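Local coordinates for cytoplasmic export protein 1 (Saccharomyces cerevisiae, PDB 3VWA) that takes part in nuclear tRNA export, binding tRNA and probably passing aminoacylated tRNA from export receptors at the nuclear pore to the translation machinery, at residues K63-I67 / P68-T72; E156-S159 / A160-A164; R277-T280 / P281-E285; P472-K475 / P476-A480; E489-D492 / V493-A497. All blocks are in the same frame, centred on the assembly; numbering follows the deposited sequence.

How the interactions relate
All five contacts are local, each spanning one unbroken run of chain at a turn or helix start, and they follow one another from interaction 1 to interaction 5. Interactions 1 and 2 lie in the N-terminal kinase-like domain, at the end of helix 52-64 and the start of helix 160-174, their centres about 22 Å apart. Interaction 3 opens helix 283-303 nearer the middle of the chain. Interactions 4 and 5 begin the successive helices 474-487 and 493-504 in the HEAT-repeat part, with centres about 23 Å apart. Interactions 2 and 5 have centres about 95 Å apart on opposite sides of the chain's centre, which reflects the elongated two-part molecule.

Interaction 1: K63-I67 / P68-T72; sequences KILKI and PGLCT
Ile67 and Leu70 close a type II beta turn that follows the end of helix 52-64, and their side chains form its packed flank. Leu70 N donates to Ile67 O at 3.1 Å with an N-H...O angle of 154°. Beside this bond the two branched chains cross obliquely: Leu70 CG lies 3.9 Å from Ile67 CB, and Leu70 CD1 reaches Ile67 CG1 at 4.1 Å. The Leu70 side chain is turned so that CG stands anti to its own carbonyl carbon (chi1 -54°), which brings the branch back over Ile67. Leu65 extends the apolar patch more loosely, its CB 4.3 Å from Leu70 CD1. The solvent side is looser, with Lys66 and Pro68 exposed, although Pro68 still touches Phe122 of helix 106-122, as does Ile67. Pro68 occupies the second turn position and Gly69 the third, with a positive phi of 111° that suits glycine. Leu146 of strand 144-146 touches Leu70 and pairs through its backbone with Gly69 and Cys71. Trading Leu70 for an alanine would probably open a gap beside Ile67 and Leu65 and strip Leu146 of an apolar partner. One backbone bond closes the reversal, with proline and glycine at its middle positions, and the leucine and isoleucine branches pack against each other on one side of the turn, with Leu70 buried against Leu146.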
loop_
_atom_site.group_PDB
_atom_site.type_symbol
_atom_site.label_atom_id
_atom_site.label_comp_id
_atom_site.label_asym_id
_atom_site.label_seq_id
_atom_site.Cartn_x
_atom_site.Cartn_y
_atom_site.Cartn_z
ATOM N N LYS A 63 -32.888 3.586 8.212
ATOM C CA LYS A 63 -33.262 2.573 9.189
ATOM C C LYS A 63 -33.839 1.345 8.515
ATOM O O LYS A 63 -33.492 0.236 8.877
ATOM C CB LYS A 63 -34.257 3.119 10.237
ATOM C CG LYS A 63 -33.642 3.568 11.564
ATOM C CD LYS A 63 -34.710 3.694 12.665
ATOM C CE LYS A 63 -34.946 2.356 13.377
ATOM N NZ LYS A 63 -36.199 2.326 14.205
ATOM N N ILE A 64 -34.691 1.535 7.521
ATOM C CA ILE A 64 -35.446 0.399 6.979
ATOM C C ILE A 64 -34.893 -0.244 5.712
ATOM O O ILE A 64 -35.243 -1.390 5.401
ATOM C CB ILE A 64 -36.923 0.770 6.708
ATOM C CG1 ILE A 64 -36.998 2.009 5.801
ATOM C CG2 ILE A 64 -37.674 0.970 8.025
ATOM C CD1 ILE A 64 -38.323 2.140 5.092
ATOM N N LEU A 65 -34.099 0.487 4.933
ATOM C CA LEU A 65 -33.662 -0.089 3.651
ATOM C C LEU A 65 -32.376 -0.912 3.794
ATOM O O LEU A 65 -31.383 -0.425 4.330
ATOM C CB LEU A 65 -33.492 0.982 2.577
ATOM C CG LEU A 65 -34.649 1.876 2.166
ATOM C CD1 LEU A 65 -34.167 2.781 1.037
ATOM C CD2 LEU A 65 -35.858 1.077 1.744
ATOM N N LYS A 66 -32.424 -2.164 3.355
ATOM C CA LYS A 66 -31.295 -3.088 3.452
ATOM C C LYS A 66 -30.863 -3.384 2.035
ATOM O O LYS A 66 -31.232 -4.418 1.448
ATOM C CB LYS A 66 -31.699 -4.412 4.130
ATOM C CG LYS A 66 -31.363 -4.496 5.614
ATOM C CD LYS A 66 -32.468 -3.881 6.451
ATOM C CE LYS A 66 -32.087 -3.860 7.922
ATOM N NZ LYS A 66 -32.563 -2.593 8.535
ATOM N N ILE A 67 -30.104 -2.460 1.470
ATOM C CA ILE A 67 -29.810 -2.545 0.053
ATOM C C ILE A 67 -28.295 -2.599 -0.045
ATOM O O ILE A 67 -27.595 -1.682 0.388
ATOM C CB ILE A 67 -30.436 -1.369 -0.733
ATOM C CG1 ILE A 67 -31.896 -1.161 -0.333
ATOM C CG2 ILE A 67 -30.268 -1.535 -2.248
ATOM C CD1 ILE A 67 -32.899 -1.900 -1.187
ATOM N N PRO A 68 -27.779 -3.729 -0.525
ATOM C CA PRO A 68 -26.369 -3.796 -0.789
ATOM C C PRO A 68 -26.061 -2.685 -1.813
ATOM O O PRO A 68 -26.744 -2.569 -2.852
ATOM C CB PRO A 68 -26.208 -5.172 -1.458
ATOM C CG PRO A 68 -27.416 -5.964 -1.039
ATOM C CD PRO A 68 -28.501 -4.987 -0.829
ATOM N N GLY A 69 -25.048 -1.891 -1.535
ATOM C CA GLY A 69 -24.724 -0.782 -2.394
ATOM C C GLY A 69 -25.002 0.573 -1.784
ATOM O O GLY A 69 -24.374 1.537 -2.177
ATOM N N LEU A 70 -25.965 0.677 -0.860
ATOM C CA LEU A 70 -26.036 1.897 -0.023
ATOM C C LEU A 70 -24.967 1.911 1.074
ATOM O O LEU A 70 -24.461 0.866 1.471
ATOM C CB LEU A 70 -27.406 2.047 0.647
ATOM C CG LEU A 70 -28.646 2.010 -0.227
ATOM C CD1 LEU A 70 -29.828 2.252 0.710
ATOM C CD2 LEU A 70 -28.571 3.027 -1.376
ATOM N N CYS A 71 -24.620 3.092 1.566
ATOM C CA CYS A 71 -23.807 3.151 2.781
ATOM C C CYS A 71 -24.470 2.280 3.887
ATOM O O CYS A 71 -25.648 2.413 4.177
ATOM C CB CYS A 71 -23.619 4.604 3.251
ATOM S SG CYS A 71 -22.791 5.748 2.103
ATOM N N THR A 72 -23.721 1.378 4.493
ATOM C CA THR A 72 -24.337 0.349 5.381
ATOM C C THR A 72 -24.588 1.065 6.710
ATOM O O THR A 72 -23.620 1.492 7.382
ATOM C CB THR A 72 -23.415 -0.904 5.524
ATOM O OG1 THR A 72 -23.355 -1.613 4.273
ATOM C CG2 THR A 72 -23.953 -1.925 6.609
#

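Interaction 2: E156-S159 / A160-A164; sequences EGLS and AFEFA
Ser159 and Glu162 face each other across the first turn of helix 160-174, the serine hydroxyl oxygen lying close beside the glutamate's backbone NH and CB. Ser159 OG accepts from Glu162 N at 2.8 Å with an N-H...O angle of 166°, and the same oxygen is 3.1 Å from Glu162 CB, a close side-by-side approach. Behind it, Ser159 O takes the amide of Phe163, N to O 3.1 Å, as the first bond of the regular helix. The Glu162 chain leaves with CG anti to the backbone N (chi1 -165°) and bends at its second torsion, which returns the carboxylate toward the incoming chain. There a water bridges the ends: it accepts from Ser159 N at 3.1 Å and donates to Glu162 OE1 at 2.9 Å. The second carboxylate oxygen, OE2, forms a salt bridge with Arg166 one turn further on, so the glutamate is held by charge as well as by the water.

The apolar side is slighter. Leu158 CD2 comes to 4.3 Å from Phe163 CB, and the phenylalanine ring continues away from this meeting; Pro183 touches both Leu158 and Phe163. Phe161, by contrast, sends its ring outward from the helix, although its CB passes 3.7 Å from Ser159 OG. The arrangement is a serine N-cap, with a water-mediated link between the backbone N of Ser159 and the side chain of Glu162 at the N-terminus of a surface helix in the kinase-like domain.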
loop_
_atom_site.group_PDB
_atom_site.type_symbol
_atom_site.label_atom_id
_atom_site.label_comp_id
_atom_site.label_asym_id
_atom_site.label_seq_id
_atom_site.Cartn_x
_atom_site.Cartn_y
_atom_site.Cartn_z
ATOM N N GLU A 156 -44.847 1.724 -5.233
ATOM C CA GLU A 156 -46.204 1.184 -5.067
ATOM C C GLU A 156 -47.094 2.144 -4.300
ATOM O O GLU A 156 -46.802 2.514 -3.150
ATOM C CB GLU A 156 -46.203 -0.214 -4.429
ATOM C CG GLU A 156 -45.531 -0.287 -3.066
ATOM C CD GLU A 156 -45.053 -1.685 -2.709
ATOM O OE1 GLU A 156 -44.233 -2.255 -3.467
ATOM O OE2 GLU A 156 -45.481 -2.197 -1.652
ATOM N N GLY A 157 -48.168 2.564 -4.967
ATOM C CA GLY A 157 -49.140 3.466 -4.390
ATOM C C GLY A 157 -48.512 4.819 -4.190
ATOM O O GLY A 157 -48.502 5.352 -3.074
ATOM N N LEU A 158 -47.969 5.371 -5.263
ATOM C CA LEU A 158 -47.188 6.578 -5.136
ATOM C C LEU A 158 -47.725 7.629 -6.056
ATOM O O LEU A 158 -47.866 7.422 -7.264
ATOM C CB LEU A 158 -45.699 6.289 -5.387
ATOM C CG LEU A 158 -44.517 7.244 -5.214
ATOM C CD1 LEU A 158 -44.003 7.740 -6.557
ATOM C CD2 LEU A 158 -44.741 8.394 -4.251
ATOM N N SER A 159 -48.031 8.769 -5.458
ATOM C CA SER A 159 -48.606 9.867 -6.170
ATOM C C SER A 159 -47.480 10.676 -6.794
ATOM O O SER A 159 -46.658 11.267 -6.084
ATOM C CB SER A 159 -49.439 10.705 -5.196
ATOM O OG SER A 159 -49.269 12.074 -5.487
ATOM N N ALA A 160 -47.429 10.664 -8.119
ATOM C CA ALA A 160 -46.531 11.512 -8.885
ATOM C C ALA A 160 -46.587 12.953 -8.393
ATOM O O ALA A 160 -45.550 13.635 -8.256
ATOM C CB ALA A 160 -46.919 11.468 -10.358
ATOM N N PHE A 161 -47.814 13.420 -8.154
ATOM C CA PHE A 161 -48.039 14.801 -7.759
ATOM C C PHE A 161 -47.303 15.101 -6.444
ATOM O O PHE A 161 -46.539 16.054 -6.342
ATOM C CB PHE A 161 -49.544 15.082 -7.628
ATOM C CG PHE A 161 -49.862 16.513 -7.279
ATOM C CD1 PHE A 161 -49.995 16.909 -5.942
ATOM C CD2 PHE A 161 -50.008 17.475 -8.285
ATOM C CE1 PHE A 161 -50.270 18.233 -5.615
ATOM C CE2 PHE A 161 -50.295 18.803 -7.960
ATOM C CZ PHE A 161 -50.422 19.179 -6.628
ATOM N N GLU A 162 -47.529 14.252 -5.457
ATOM C CA GLU A 162 -46.931 14.375 -4.125
ATOM C C GLU A 162 -45.373 14.403 -4.206
ATOM O O GLU A 162 -44.705 15.286 -3.632
ATOM C CB GLU A 162 -47.468 13.207 -3.280
ATOM C CG GLU A 162 -47.271 13.302 -1.783
ATOM C CD GLU A 162 -45.835 13.034 -1.423
ATOM O OE1 GLU A 162 -45.311 11.957 -1.793
ATOM O OE2 GLU A 162 -45.227 13.922 -0.808
ATOM N N PHE A 163 -44.818 13.461 -4.970
ATOM C CA PHE A 163 -43.376 13.327 -5.113
ATOM C C PHE A 163 -42.738 14.565 -5.790
ATOM O O PHE A 163 -41.696 15.035 -5.385
ATOM C CB PHE A 163 -43.053 12.045 -5.904
ATOM C CG PHE A 163 -41.586 11.895 -6.220
ATOM C CD1 PHE A 163 -40.751 11.117 -5.406
ATOM C CD2 PHE A 163 -41.025 12.579 -7.284
ATOM C CE1 PHE A 163 -39.382 11.020 -5.669
ATOM C CE2 PHE A 163 -39.667 12.487 -7.542
ATOM C CZ PHE A 163 -38.853 11.700 -6.739
ATOM N N ALA A 164 -43.385 15.057 -6.834
ATOM C CA ALA A 164 -42.945 16.241 -7.530
ATOM C C ALA A 164 -42.732 17.471 -6.619
ATOM O O ALA A 164 -41.802 18.240 -6.860
ATOM C CB ALA A 164 -43.912 16.550 -8.667
HETATM O O HOH W 1 -46.995 9.729 -2.740
#

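Interaction 3: R277-T280 / P281-E285; sequences RNLT and PGMIE
Leu279 meets Met283, a selenomethionine, and Ile284 through apolar contacts as the chain turns into helix 283-303. Leu279 CD1 lies 4.1 Å from Met283 CE and 4.3 Å from Ile284 CD1, a single methyl touching both. The Leu279 and Met283 chains meet at their ends; Met283 runs extended to its SE and then bends there (chi3 52°), which turns CE toward the leucine. Ile284 also packs on Leu331 and Thr335 of helix 321-335.

The polar contacts are of two kinds. Between 277-280 and 281-285 the link is water-mediated: one water donates to Thr280 O at 3.0 Å and accepts from Ile284 N at 2.9 Å, bridging the turn. Within residues 281-285, Glu285 OE1 folds back to accept from Gly282 N at 2.7 Å, met from above the carboxylate plane. Thr280 OG1 accepts from Trp144 NE1, outside the turn.

Pro281 and Gly282 carry the bend itself, the glycine at a phi of 128° where a CB would crowd the preceding carbonyl. The arrangement is a Pro-Gly bend leading into helix 283-303, with a glutamate side chain taking the backbone NH of the residue three before it, near the middle of the chain.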
loop_
_atom_site.group_PDB
_atom_site.type_symbol
_atom_site.label_atom_id
_atom_site.label_comp_id
_atom_site.label_asym_id
_atom_site.label_seq_id
_atom_site.Cartn_x
_atom_site.Cartn_y
_atom_site.Cartn_z
ATOM N N ARG A 277 -3.596 0.595 -11.479
ATOM C CA ARG A 277 -3.121 1.944 -11.051
ATOM C C ARG A 277 -4.234 2.902 -11.233
ATOM O O ARG A 277 -5.088 2.656 -12.069
ATOM C CB ARG A 277 -1.972 2.438 -11.927
ATOM C CG ARG A 277 -0.686 1.682 -11.754
ATOM C CD ARG A 277 0.506 2.372 -12.406
ATOM N NE ARG A 277 1.673 1.542 -12.095
ATOM C CZ ARG A 277 2.381 0.876 -12.998
ATOM N NH1 ARG A 277 3.409 0.112 -12.605
ATOM N NH2 ARG A 277 2.078 1.001 -14.298
ATOM N N ASN A 278 -4.237 3.984 -10.450
ATOM C CA ASN A 278 -5.249 5.041 -10.561
ATOM C C ASN A 278 -6.632 4.488 -10.282
ATOM O O ASN A 278 -7.613 4.952 -10.852
ATOM C CB ASN A 278 -5.239 5.690 -11.950
ATOM C CG ASN A 278 -3.914 6.361 -12.258
ATOM O OD1 ASN A 278 -3.193 5.923 -13.127
ATOM N ND2 ASN A 278 -3.562 7.370 -11.481
ATOM N N LEU A 279 -6.706 3.483 -9.403
ATOM C CA LEU A 279 -8.023 3.020 -8.941
ATOM C C LEU A 279 -8.477 3.779 -7.691
ATOM O O LEU A 279 -7.638 4.287 -6.928
ATOM C CB LEU A 279 -7.919 1.539 -8.642
ATOM C CG LEU A 279 -7.672 0.650 -9.855
ATOM C CD1 LEU A 279 -7.475 -0.782 -9.388
ATOM C CD2 LEU A 279 -8.876 0.732 -10.778
ATOM N N THR A 280 -9.779 3.856 -7.427
ATOM C CA THR A 280 -10.207 4.382 -6.096
ATOM C C THR A 280 -9.591 3.608 -4.942
ATOM O O THR A 280 -9.534 2.363 -4.973
ATOM C CB THR A 280 -11.733 4.490 -5.898
ATOM O OG1 THR A 280 -12.396 3.424 -6.582
ATOM C CG2 THR A 280 -12.225 5.855 -6.423
ATOM N N PRO A 281 -9.026 4.333 -3.968
ATOM C CA PRO A 281 -8.396 3.666 -2.831
ATOM C C PRO A 281 -9.323 2.683 -2.154
ATOM O O PRO A 281 -10.527 2.917 -2.020
ATOM C CB PRO A 281 -8.067 4.830 -1.876
ATOM C CG PRO A 281 -8.776 6.047 -2.443
ATOM C CD PRO A 281 -8.796 5.797 -3.917
ATOM N N GLY A 282 -8.764 1.559 -1.756
ATOM C CA GLY A 282 -9.524 0.606 -0.953
ATOM C C GLY A 282 -9.470 -0.757 -1.529
ATOM O O GLY A 282 -9.237 -1.702 -0.774
HETATM N N MSE A 283 -9.649 -0.886 -2.865
HETATM C CA MSE A 283 -9.766 -2.240 -3.439
HETATM C C MSE A 283 -8.458 -2.968 -3.376
HETATM O O MSE A 283 -8.384 -4.194 -3.044
HETATM C CB MSE A 283 -10.283 -2.307 -4.878
HETATM C CG MSE A 283 -10.625 -3.789 -5.019
HETATM SE SE MSE A 283 -11.335 -4.312 -6.730
HETATM C CE MSE A 283 -10.117 -3.648 -8.136
ATOM N N ILE A 284 -7.391 -2.254 -3.709
ATOM C CA ILE A 284 -6.084 -2.860 -3.621
ATOM C C ILE A 284 -5.660 -3.060 -2.163
ATOM O O ILE A 284 -5.290 -4.179 -1.761
ATOM C CB ILE A 284 -5.014 -2.030 -4.354
ATOM C CG1 ILE A 284 -5.286 -2.127 -5.871
ATOM C CG2 ILE A 284 -3.622 -2.529 -3.942
ATOM C CD1 ILE A 284 -4.178 -1.619 -6.762
ATOM N N GLU A 285 -5.711 -1.972 -1.394
ATOM C CA GLU A 285 -5.238 -1.942 -0.002
ATOM C C GLU A 285 -6.023 -2.859 0.916
ATOM O O GLU A 285 -5.434 -3.563 1.728
ATOM C CB GLU A 285 -5.310 -0.514 0.572
ATOM C CG GLU A 285 -4.500 0.543 -0.160
ATOM C CD GLU A 285 -5.230 1.158 -1.363
ATOM O OE1 GLU A 285 -6.212 0.563 -1.856
ATOM O OE2 GLU A 285 -4.832 2.250 -1.837
HETATM O O HOH W 2 -7.462 0.236 -5.118
#

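Interaction 4: P472-K475 / P476-A480; sequences PQVK and PRLAA
Val474 touches both Arg477 and Leu478 in the first turn of helix 474-487. Val474 CG1, anti to the backbone N (chi1 168°), meets Leu478 CD1 at 3.6 Å, while its other methyl, CG2, lies 3.5 Å from Arg477 NH2. The guanidinium has Val474 CA over one face, offset toward its rim, and the carbonyl of Pro472 at its edge; Arg477 NH1 donates weakly to Pro472 O at 3.3 Å. Two bends in the arginine chain, at chi2 and chi3, bring this end back over the start of the helix.

The backbone fixes the spacing of these side chains. Leu478 N donates almost straight to Val474 O at 3.1 Å, with an angle of 175°, and Ala479 N reaches Lys475 O at 3.0 Å. Pro476 brings no NH of its own to this first turn.

Further out, Arg477 NH1 also bonds Asp471 O, and NH2 forms a salt bridge with Asp510. Lys475, fully extended, reaches Glu434 in a second salt bridge. The turn therefore sits between helix 433-446, touched by Pro476 and Ala479, and helix 513-536, packed by Leu478, with helix 454-469 against Arg477 and Ala480.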
loop_
_atom_site.group_PDB
_atom_site.type_symbol
_atom_site.label_atom_id
_atom_site.label_comp_id
_atom_site.label_asym_id
_atom_site.label_seq_id
_atom_site.Cartn_x
_atom_site.Cartn_y
_atom_site.Cartn_z
ATOM N N PRO A 472 44.955 -15.107 -2.945
ATOM C CA PRO A 472 45.471 -15.666 -4.225
ATOM C C PRO A 472 44.909 -14.956 -5.462
ATOM O O PRO A 472 45.605 -14.817 -6.464
ATOM C CB PRO A 472 44.997 -17.129 -4.224
ATOM C CG PRO A 472 44.016 -17.270 -3.087
ATOM C CD PRO A 472 44.338 -16.150 -2.101
ATOM N N GLN A 473 43.666 -14.491 -5.401
ATOM C CA GLN A 473 43.123 -13.778 -6.540
ATOM C C GLN A 473 43.362 -12.282 -6.450
ATOM O O GLN A 473 43.465 -11.748 -5.353
ATOM C CB GLN A 473 41.659 -14.118 -6.680
ATOM C CG GLN A 473 41.449 -15.617 -6.657
ATOM C CD GLN A 473 41.998 -16.275 -7.889
ATOM O OE1 GLN A 473 41.766 -15.790 -8.990
ATOM N NE2 GLN A 473 42.735 -17.390 -7.717
ATOM N N VAL A 474 43.460 -11.622 -7.610
ATOM C CA VAL A 474 43.758 -10.196 -7.703
ATOM C C VAL A 474 42.593 -9.319 -7.230
ATOM O O VAL A 474 42.809 -8.251 -6.650
ATOM C CB VAL A 474 44.225 -9.806 -9.133
ATOM C CG1 VAL A 474 44.261 -8.290 -9.377
ATOM C CG2 VAL A 474 45.608 -10.365 -9.392
ATOM N N LYS A 475 41.361 -9.762 -7.433
ATOM C CA LYS A 475 40.233 -8.874 -7.182
ATOM C C LYS A 475 40.113 -8.405 -5.709
ATOM O O LYS A 475 39.856 -7.231 -5.490
ATOM C CB LYS A 475 38.916 -9.453 -7.708
ATOM C CG LYS A 475 37.804 -8.405 -7.841
ATOM C CD LYS A 475 36.542 -8.966 -8.527
ATOM C CE LYS A 475 35.529 -7.859 -8.826
ATOM N NZ LYS A 475 34.355 -8.308 -9.638
ATOM N N PRO A 476 40.273 -9.311 -4.725
ATOM C CA PRO A 476 40.172 -8.940 -3.300
ATOM C C PRO A 476 41.342 -8.088 -2.799
ATOM O O PRO A 476 41.177 -7.289 -1.870
ATOM C CB PRO A 476 40.120 -10.287 -2.579
ATOM C CG PRO A 476 39.608 -11.265 -3.668
ATOM C CD PRO A 476 40.319 -10.780 -4.898
ATOM N N ARG A 477 42.494 -8.211 -3.457
ATOM C CA ARG A 477 43.639 -7.348 -3.176
ATOM C C ARG A 477 43.314 -5.933 -3.603
ATOM O O ARG A 477 43.457 -4.973 -2.813
ATOM C CB ARG A 477 44.904 -7.909 -3.845
ATOM C CG ARG A 477 45.013 -9.427 -3.672
ATOM C CD ARG A 477 46.439 -9.908 -3.517
ATOM N NE ARG A 477 47.198 -9.705 -4.728
ATOM C CZ ARG A 477 47.301 -10.606 -5.708
ATOM N NH1 ARG A 477 46.705 -11.784 -5.599
ATOM N NH2 ARG A 477 47.989 -10.321 -6.800
ATOM N N LEU A 478 42.806 -5.791 -4.825
ATOM C CA LEU A 478 42.336 -4.492 -5.320
ATOM C C LEU A 478 41.238 -3.892 -4.446
ATOM O O LEU A 478 41.097 -2.690 -4.367
ATOM C CB LEU A 478 41.795 -4.675 -6.733
ATOM C CG LEU A 478 42.826 -5.071 -7.807
ATOM C CD1 LEU A 478 42.099 -5.405 -9.080
ATOM C CD2 LEU A 478 43.874 -4.001 -8.069
ATOM N N ALA A 479 40.409 -4.737 -3.847
ATOM C CA ALA A 479 39.351 -4.258 -2.995
ATOM C C ALA A 479 39.952 -3.789 -1.654
ATOM O O ALA A 479 39.411 -2.927 -1.010
ATOM C CB ALA A 479 38.309 -5.360 -2.734
ATOM N N ALA A 480 41.026 -4.400 -1.201
ATOM C CA ALA A 480 41.688 -3.906 0.011
ATOM C C ALA A 480 42.245 -2.497 -0.219
ATOM O O ALA A 480 41.994 -1.575 0.557
ATOM C CB ALA A 480 42.795 -4.846 0.448
#

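Interaction 5: E489-D492 / V493-A497; sequences ELFD and VNTIA
This is a helix N-cap in the HEAT-repeat part of the chain: Asp492, just before helix 493-504, caps the NH of Thr495 where the loop after helix 474-487 gives way to the next helix. Asp492 OD1 accepts twice from Thr495: from the hydroxyl OG1 at 2.7 Å, on the syn side and 33° out of the carboxylate plane, and from the backbone N at 2.8 Å, nearly in line with the C-O bond. The aspartate torsion (chi1 60°) sets its carboxylate between backbone N and carbonyl carbon, which turns OD1 toward the first helical turn, and the two side chains cross at about a right angle. Asp492 O meanwhile receives Ile496 N at 3.1 Å, with an angle of 174°.

Apolar contacts accompany the cap. Phe491 CB lies 3.9 Å from Ile496 CG1, and Phe491 CD1 is 4.2 Å from Thr495 CG2, an oblique approach to the ring. The Phe491 side chain also touches Tyr526 of helix 513-536 and Ser458 and Leu461 of helix 454-469. A valine in place of Thr495 has no hydroxyl for Asp492 OD1, and the carboxylate would probably be freer to turn, with the backbone NH as its remaining clear bond. One carboxylate oxygen thus engages both an amide and a hydroxyl, and its negative charge near the helix N-terminus is likely to be favoured by the helix dipole.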
loop_
_atom_site.group_PDB
_atom_site.type_symbol
_atom_site.label_atom_id
_atom_site.label_comp_id
_atom_site.label_asym_id
_atom_site.label_seq_id
_atom_site.Cartn_x
_atom_site.Cartn_y
_atom_site.Cartn_z
ATOM N N GLU A 489 40.933 8.724 6.240
ATOM C CA GLU A 489 40.419 9.634 7.265
ATOM C C GLU A 489 40.110 8.963 8.596
ATOM O O GLU A 489 39.900 9.671 9.586
ATOM C CB GLU A 489 39.150 10.351 6.806
ATOM C CG GLU A 489 38.764 10.109 5.380
ATOM C CD GLU A 489 37.762 11.136 4.920
ATOM O OE1 GLU A 489 36.657 10.680 4.504
ATOM O OE2 GLU A 489 38.075 12.374 5.038
ATOM N N LEU A 490 40.064 7.622 8.625
ATOM C CA LEU A 490 39.784 6.909 9.905
ATOM C C LEU A 490 41.054 6.507 10.660
ATOM O O LEU A 490 40.979 5.960 11.771
ATOM C CB LEU A 490 38.943 5.664 9.667
ATOM C CG LEU A 490 37.693 5.809 8.801
ATOM C CD1 LEU A 490 37.049 4.465 8.515
ATOM C CD2 LEU A 490 36.688 6.764 9.464
ATOM N N PHE A 491 42.209 6.755 10.036
ATOM C CA PHE A 491 43.512 6.511 10.659
ATOM C C PHE A 491 44.238 7.817 10.934
ATOM O O PHE A 491 44.615 8.606 9.967
ATOM C CB PHE A 491 44.399 5.629 9.757
ATOM C CG PHE A 491 43.764 4.325 9.375
ATOM C CD1 PHE A 491 43.345 3.431 10.336
ATOM C CD2 PHE A 491 43.626 3.982 8.039
ATOM C CE1 PHE A 491 42.753 2.228 9.963
ATOM C CE2 PHE A 491 43.080 2.761 7.657
ATOM C CZ PHE A 491 42.629 1.885 8.622
ATOM N N ASP A 492 44.438 8.089 12.224
ATOM C CA ASP A 492 45.285 9.230 12.589
ATOM C C ASP A 492 46.761 8.848 12.325
ATOM O O ASP A 492 47.067 7.684 11.997
ATOM C CB ASP A 492 45.108 9.621 14.048
ATOM C CG ASP A 492 45.462 8.477 14.994
ATOM O OD1 ASP A 492 46.190 7.538 14.599
ATOM O OD2 ASP A 492 45.067 8.526 16.160
ATOM N N VAL A 493 47.670 9.817 12.431
ATOM C CA VAL A 493 49.017 9.594 11.913
ATOM C C VAL A 493 49.728 8.636 12.792
ATOM O O VAL A 493 50.623 7.946 12.361
ATOM C CB VAL A 493 49.890 10.868 11.743
ATOM C CG1 VAL A 493 49.532 11.613 10.456
ATOM C CG2 VAL A 493 49.820 11.759 12.987
ATOM N N ASN A 494 49.347 8.625 14.049
ATOM C CA ASN A 494 49.885 7.656 14.941
ATOM C C ASN A 494 49.624 6.201 14.517
ATOM O O ASN A 494 50.489 5.354 14.581
ATOM C CB ASN A 494 49.285 7.892 16.301
ATOM C CG ASN A 494 50.225 7.492 17.372
ATOM O OD1 ASN A 494 50.144 6.381 17.907
ATOM N ND2 ASN A 494 51.190 8.370 17.648
ATOM N N THR A 495 48.408 5.920 14.095
ATOM C CA THR A 495 48.085 4.562 13.699
ATOM C C THR A 495 48.752 4.243 12.363
ATOM O O THR A 495 49.275 3.182 12.191
ATOM C CB THR A 495 46.565 4.386 13.634
ATOM O OG1 THR A 495 46.033 4.846 14.887
ATOM C CG2 THR A 495 46.195 2.900 13.328
ATOM N N ILE A 496 48.778 5.207 11.451
ATOM C CA ILE A 496 49.514 5.068 10.220
ATOM C C ILE A 496 50.937 4.590 10.472
ATOM O O ILE A 496 51.352 3.571 9.917
ATOM C CB ILE A 496 49.466 6.381 9.383
ATOM C CG1 ILE A 496 48.044 6.513 8.781
ATOM C CG2 ILE A 496 50.508 6.366 8.256
ATOM C CD1 ILE A 496 47.642 7.973 8.619
ATOM N N ALA A 497 51.653 5.319 11.316
ATOM C CA ALA A 497 53.031 5.073 11.695
ATOM C C ALA A 497 53.245 3.804 12.514
ATOM O O ALA A 497 54.281 3.140 12.338
ATOM C CB ALA A 497 53.511 6.264 12.513
#